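PDB 4AMM: DynE8 from Micromonospora chersina, which works as an iterative polyketide synthase in enediyne (dynemicin) biosynthesis, its acyltransferase domain, the part crystallised here, probably loading the acyl building block for chain extension. Local coordinates for residues Gly79-Asp84 with Asp341-Val346; Ala150-Ser155 with His175-Leu180. One frame throughout, in Å; residues are numbered along the deposited sequence. Where two conformers were deposited one is given.

Interaction 1 (Gly79-Asp84 with Asp341-Val346); sequences GRRLLD and DADLLV
R81 and L83 of the edge strand 81-84 meet D343 and L344 at the head of strand 344-347, a partly exposed contact between two different sheets, with a long salt bridge on its outer side and leucine packing beneath. R81 NH1 lies 3.7 Å from D343 OD1, and the guanidinium and carboxylate planes stand 63° apart, so the pair attracts through charge without forming a flat, paired bridge. The arginine gets there by running extended from the backbone and then bending at chi3 (-58°), which turns its end across the aspartate at about a right angle. D343 has a firmer partner on its other oxygen: OD2 accepts a hydrogen bond from the backbone N of R98, which probably fixes the carboxylate more than R81 does.

L83 divides its two methyls between neighbouring targets. Its CD1 comes to 4.1 Å from the backbone O of D343, while CD2 touches CD1 of L344 at 4.2 Å in the conformer described; L344 was deposited in two, so this methyl contact is less certain.

L97, in the loop between strands 89-92 and 99-103, touches both R81 and D343. Strand 81-84 pairs antiparallel with strand 89-92, whose F90 and V92 pack on L83, whereas L344 is backbone-bonded to G100 of strand 99-103 in the parallel sheet.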
loop_
_atom_site.group_PDB
_atom_site.type_symbol
_atom_site.label_atom_id
_atom_site.label_comp_id
_atom_site.label_asym_id
_atom_site.label_seq_id
_atom_site.Cartn_x
_atom_site.Cartn_y
_atom_site.Cartn_z
ATOM N N GLY A 79 9.002 -12.363 24.529
ATOM C CA GLY A 79 8.397 -12.085 23.189
ATOM C C GLY A 79 9.381 -12.389 22.058
ATOM O O GLY A 79 10.610 -12.240 22.246
ATOM N N ARG A 80 8.852 -12.829 20.915
ATOM C CA ARG A 80 9.672 -13.185 19.759
ATOM C C ARG A 80 9.216 -12.483 18.459
ATOM O O ARG A 80 9.649 -12.820 17.358
ATOM C CB ARG A 80 9.641 -14.707 19.612
ATOM C CG ARG A 80 10.333 -15.414 20.843
ATOM C CD ARG A 80 11.811 -14.981 21.136
ATOM N NE ARG A 80 12.420 -15.692 22.287
ATOM C CZ ARG A 80 12.657 -15.148 23.488
ATOM N NH1 ARG A 80 12.366 -13.880 23.755
ATOM N NH2 ARG A 80 13.211 -15.890 24.448
ATOM N N ARG A 81 8.267 -11.550 18.572
ATOM C CA ARG A 81 7.683 -10.903 17.377
ATOM C C ARG A 81 6.986 -9.623 17.802
ATOM O O ARG A 81 5.907 -9.700 18.446
ATOM C CB ARG A 81 6.666 -11.835 16.728
ATOM C CG ARG A 81 6.206 -11.344 15.326
ATOM C CD ARG A 81 5.264 -12.221 14.593
ATOM N NE ARG A 81 5.836 -13.551 14.395
ATOM C CZ ARG A 81 5.198 -14.512 13.729
ATOM N NH1 ARG A 81 4.006 -14.258 13.199
ATOM N NH2 ARG A 81 5.751 -15.700 13.582
ATOM N N LEU A 82 7.546 -8.474 17.445
ATOM C CA LEU A 82 7.025 -7.133 17.763
ATOM C C LEU A 82 6.974 -6.432 16.408
ATOM O O LEU A 82 8.053 -6.139 15.846
ATOM C CB LEU A 82 7.921 -6.439 18.763
ATOM C CG LEU A 82 7.330 -5.130 19.324
ATOM C CD1 LEU A 82 8.363 -4.491 20.288
ATOM C CD2 LEU A 82 6.899 -4.086 18.328
ATOM N N LEU A 83 5.809 -6.163 15.836
ATOM C CA LEU A 83 5.710 -5.547 14.526
ATOM C C LEU A 83 4.922 -4.254 14.767
ATOM O O LEU A 83 3.707 -4.369 14.932
ATOM C CB LEU A 83 4.999 -6.465 13.535
ATOM C CG LEU A 83 5.595 -7.889 13.347
ATOM C CD1 LEU A 83 4.718 -8.600 12.349
ATOM C CD2 LEU A 83 7.039 -7.741 12.852
ATOM N N ASP A 84 5.587 -3.129 14.895
ATOM C CA ASP A 84 4.824 -1.856 15.094
ATOM C C ASP A 84 5.099 -0.971 13.876
ATOM O O ASP A 84 6.014 -0.155 13.873
ATOM C CB ASP A 84 5.253 -1.190 16.381
ATOM C CG ASP A 84 4.337 -0.045 16.703
ATOM O OD1 ASP A 84 3.602 0.460 15.770
ATOM O OD2 ASP A 84 4.387 0.380 17.888
ATOM N N ASP A 341 -2.137 -14.121 2.393
ATOM C CA ASP A 341 -1.830 -14.596 3.755
ATOM C C ASP A 341 -0.433 -14.105 4.108
ATOM O O ASP A 341 0.560 -14.586 3.558
ATOM C CB ASP A 341 -1.943 -16.109 3.752
ATOM C CG ASP A 341 -1.337 -16.773 5.059
ATOM O OD1 ASP A 341 -1.220 -16.097 6.131
ATOM O OD2 ASP A 341 -0.955 -17.978 4.971
ATOM N N ALA A 342 -0.365 -13.061 4.929
ATOM C CA ALA A 342 0.906 -12.433 5.157
ATOM C C ALA A 342 0.871 -11.832 6.529
ATOM O O ALA A 342 -0.105 -11.172 6.910
ATOM C CB ALA A 342 1.191 -11.307 4.118
ATOM N N ASP A 343 1.904 -12.021 7.299
ATOM C CA ASP A 343 2.036 -11.396 8.569
ATOM C C ASP A 343 2.307 -9.914 8.519
ATOM O O ASP A 343 1.944 -9.162 9.445
ATOM C CB ASP A 343 3.212 -12.032 9.287
ATOM C CG ASP A 343 3.107 -13.550 9.340
ATOM O OD1 ASP A 343 2.118 -13.998 9.981
ATOM O OD2 ASP A 343 3.913 -14.287 8.728
ATOM N N LEU A 344 2.912 -9.472 7.428
ATOM C CA LEU A 344 3.198 -8.090 7.281
ATOM C C LEU A 344 3.003 -7.708 5.789
ATOM O O LEU A 344 3.309 -8.471 4.879
ATOM C CB LEU A 344 4.623 -7.901 7.835
ATOM C CG LEU A 344 5.232 -6.540 7.849
ATOM C CD1 LEU A 344 6.276 -6.595 8.910
ATOM C CD2 LEU A 344 5.827 -6.288 6.458
ATOM N N LEU A 345 2.458 -6.509 5.548
ATOM C CA LEU A 345 2.258 -6.030 4.179
ATOM C C LEU A 345 3.129 -4.813 3.987
ATOM O O LEU A 345 3.197 -3.948 4.890
ATOM C CB LEU A 345 0.781 -5.643 4.009
ATOM C CG LEU A 345 -0.140 -6.817 4.149
ATOM C CD1 LEU A 345 -1.539 -6.436 4.464
ATOM C CD2 LEU A 345 -0.078 -7.672 2.889
ATOM N N VAL A 346 3.757 -4.659 2.854
ATOM C CA VAL A 346 4.530 -3.497 2.527
ATOM C C VAL A 346 3.951 -2.861 1.291
ATOM O O VAL A 346 3.780 -3.513 0.235
ATOM C CB VAL A 346 6.044 -3.901 2.252
ATOM C CG1 VAL A 346 6.813 -2.640 1.797
ATOM C CG2 VAL A 346 6.618 -4.461 3.573
#

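Interaction 2 (Ala150-Ser155 with His175-Leu180); sequences AIIADS and HSLGEL
L177 points its forked end at the helix 144-165 and splits it between two adjacent isoleucines. CD1 presses against I152 CG1 at 3.6 Å, and CD2 rests on I151 CG2 at 3.9 Å. The fork reaches this far because CG is anti to the backbone N (chi1 174°), carrying both methyls away from the turn. I152 CD1 continues from CG1 toward segment 175-180 to lie beside L177 CG, 3.8 Å from the backbone O of L177, and it also meets L180 CB at 4.2 Å one helical turn further on. A shift to alanine at L177 would probably open a gap against I151 and I152 and allow the isoleucine side chains to turn.

The chain that presents L177 fits a nucleophile elbow, GxSxG, running from strand 171-174 into helix 178-185, as in other acyltransferases of the alpha/beta-hydrolase-like type. S176 sits at its apex with the strained backbone such turns have (phi 55°, psi -117°), and its OG is hydrogen-bonded to H278 NE2 and R201 NH2, consistent with a role as the acyl-carrying nucleophile. The turn is closed by G178 N bonding to H175 O at 2.9 Å, and a CB on G178 would be crowded by H175 N.

Beyond this shell, helix 191-206 touches both segments: T194 and A198 meet I152, L197 meets L180, and R201 meets L177 while also binding S176. E179, directed away from helix 144-165, is held through its carboxylate by S307 and T308.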
loop_
_atom_site.group_PDB
_atom_site.type_symbol
_atom_site.label_atom_id
_atom_site.label_comp_id
_atom_site.label_asym_id
_atom_site.label_seq_id
_atom_site.Cartn_x
_atom_site.Cartn_y
_atom_site.Cartn_z
ATOM N N ALA A 150 1.854 9.051 -13.153
ATOM C CA ALA A 150 2.717 9.472 -12.040
ATOM C C ALA A 150 2.761 8.446 -10.955
ATOM O O ALA A 150 3.894 8.095 -10.488
ATOM C CB ALA A 150 2.293 10.783 -11.497
ATOM N N ILE A 151 1.613 7.927 -10.531
ATOM C CA ILE A 151 1.599 6.924 -9.455
ATOM C C ILE A 151 2.311 5.671 -9.943
ATOM O O ILE A 151 3.091 5.048 -9.153
ATOM C CB ILE A 151 0.171 6.604 -9.155
ATOM C CG1 ILE A 151 -0.416 7.850 -8.421
ATOM C CG2 ILE A 151 0.023 5.361 -8.259
ATOM C CD1 ILE A 151 -2.000 7.828 -8.360
ATOM N N ILE A 152 2.090 5.195 -11.165
ATOM C CA ILE A 152 2.709 3.958 -11.669
ATOM C C ILE A 152 4.210 4.200 -11.802
ATOM O O ILE A 152 4.967 3.276 -11.422
ATOM C CB ILE A 152 2.016 3.531 -12.971
ATOM C CG1 ILE A 152 0.632 3.026 -12.679
ATOM C CG2 ILE A 152 2.898 2.540 -13.703
ATOM C CD1 ILE A 152 0.644 1.676 -11.849
ATOM N N ALA A 153 4.666 5.372 -12.193
ATOM C CA ALA A 153 6.142 5.594 -12.249
ATOM C C ALA A 153 6.726 5.443 -10.848
ATOM O O ALA A 153 7.810 4.795 -10.696
ATOM C CB ALA A 153 6.432 6.966 -12.838
ATOM N N ASP A 154 6.099 5.958 -9.814
ATOM C CA ASP A 154 6.630 5.810 -8.433
ATOM C C ASP A 154 6.561 4.351 -8.035
ATOM O O ASP A 154 7.472 3.842 -7.364
ATOM C CB ASP A 154 5.923 6.703 -7.408
ATOM C CG ASP A 154 6.291 8.172 -7.559
ATOM O OD1 ASP A 154 7.430 8.504 -7.981
ATOM O OD2 ASP A 154 5.421 9.004 -7.199
ATOM N N SER A 155 5.478 3.637 -8.329
ATOM C CA SER A 155 5.406 2.170 -8.020
ATOM C C SER A 155 6.524 1.423 -8.703
ATOM O O SER A 155 7.089 0.443 -8.120
ATOM C CB SER A 155 4.031 1.606 -8.328
ATOM O OG SER A 155 3.105 2.282 -7.458
ATOM N N HIS A 175 -4.641 -2.096 -5.913
ATOM C CA HIS A 175 -5.989 -1.451 -5.832
ATOM C C HIS A 175 -6.244 -0.656 -7.096
ATOM O O HIS A 175 -5.613 0.354 -7.344
ATOM C CB HIS A 175 -5.949 -0.522 -4.613
ATOM C CG HIS A 175 -7.301 -0.122 -4.082
ATOM N ND1 HIS A 175 -8.092 0.826 -4.741
ATOM C CD2 HIS A 175 -7.952 -0.452 -2.928
ATOM C CE1 HIS A 175 -9.176 1.021 -3.998
ATOM N NE2 HIS A 175 -9.128 0.260 -2.912
ATOM N N SER A 176 -7.223 -1.143 -7.879
ATOM C CA SER A 176 -7.627 -0.416 -9.126
ATOM C C SER A 176 -6.352 -0.212 -9.986
ATOM O O SER A 176 -5.773 -1.236 -10.485
ATOM C CB SER A 176 -8.375 0.862 -8.794
ATOM O OG SER A 176 -8.832 1.338 -10.085
ATOM N N LEU A 177 -5.918 0.996 -10.258
ATOM C CA LEU A 177 -4.711 1.279 -10.993
ATOM C C LEU A 177 -3.529 0.404 -10.562
ATOM O O LEU A 177 -2.684 0.004 -11.392
ATOM C CB LEU A 177 -4.335 2.778 -10.814
ATOM C CG LEU A 177 -3.005 3.222 -11.404
ATOM C CD1 LEU A 177 -2.985 3.066 -12.952
ATOM C CD2 LEU A 177 -2.746 4.637 -10.964
ATOM N N GLY A 178 -3.401 0.213 -9.245
ATOM C CA GLY A 178 -2.239 -0.575 -8.753
ATOM C C GLY A 178 -2.193 -1.992 -9.286
ATOM O O GLY A 178 -1.084 -2.565 -9.214
ATOM N N GLU A 179 -3.280 -2.555 -9.761
ATOM C CA GLU A 179 -3.182 -3.921 -10.330
ATOM C C GLU A 179 -2.211 -3.885 -11.494
ATOM O O GLU A 179 -1.575 -4.901 -11.765
ATOM C CB GLU A 179 -4.546 -4.377 -10.753
ATOM C CG GLU A 179 -4.560 -5.913 -11.105
ATOM C CD GLU A 179 -5.738 -6.633 -10.514
ATOM O OE1 GLU A 179 -6.192 -6.323 -9.392
ATOM O OE2 GLU A 179 -6.232 -7.638 -11.130
ATOM N N LEU A 180 -2.097 -2.825 -12.246
ATOM C CA LEU A 180 -1.078 -2.703 -13.331
ATOM C C LEU A 180 0.338 -2.858 -12.804
ATOM O O LEU A 180 1.145 -3.631 -13.391
ATOM C CB LEU A 180 -1.137 -1.388 -14.117
ATOM C CG LEU A 180 -2.259 -1.307 -15.132
ATOM C CD1 LEU A 180 -3.674 -1.353 -14.493
ATOM C CD2 LEU A 180 -2.065 0.010 -15.898
#

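Interactions 1 and 2 do not touch; their centres are 25 Å apart and their nearest atoms about 10 Å. Both depend on the same parallel sheet, in which strand 99-103 lies between strand 344-347 of interaction 1 and strand 171-174, which leads into the elbow of interaction 2. Strand 344-347 connects them further, since the backbone O of V348, just past its end, is hydrogen-bonded to S155 OG. Interaction 2 holds the residue that follows the probable nucleophile S176, whose own side chain does not touch helix 144-165. Interaction 1 lies at the far side, where the antiparallel sheet, probably part of the linker between ketosynthase and acyltransferase, meets the catalytic core.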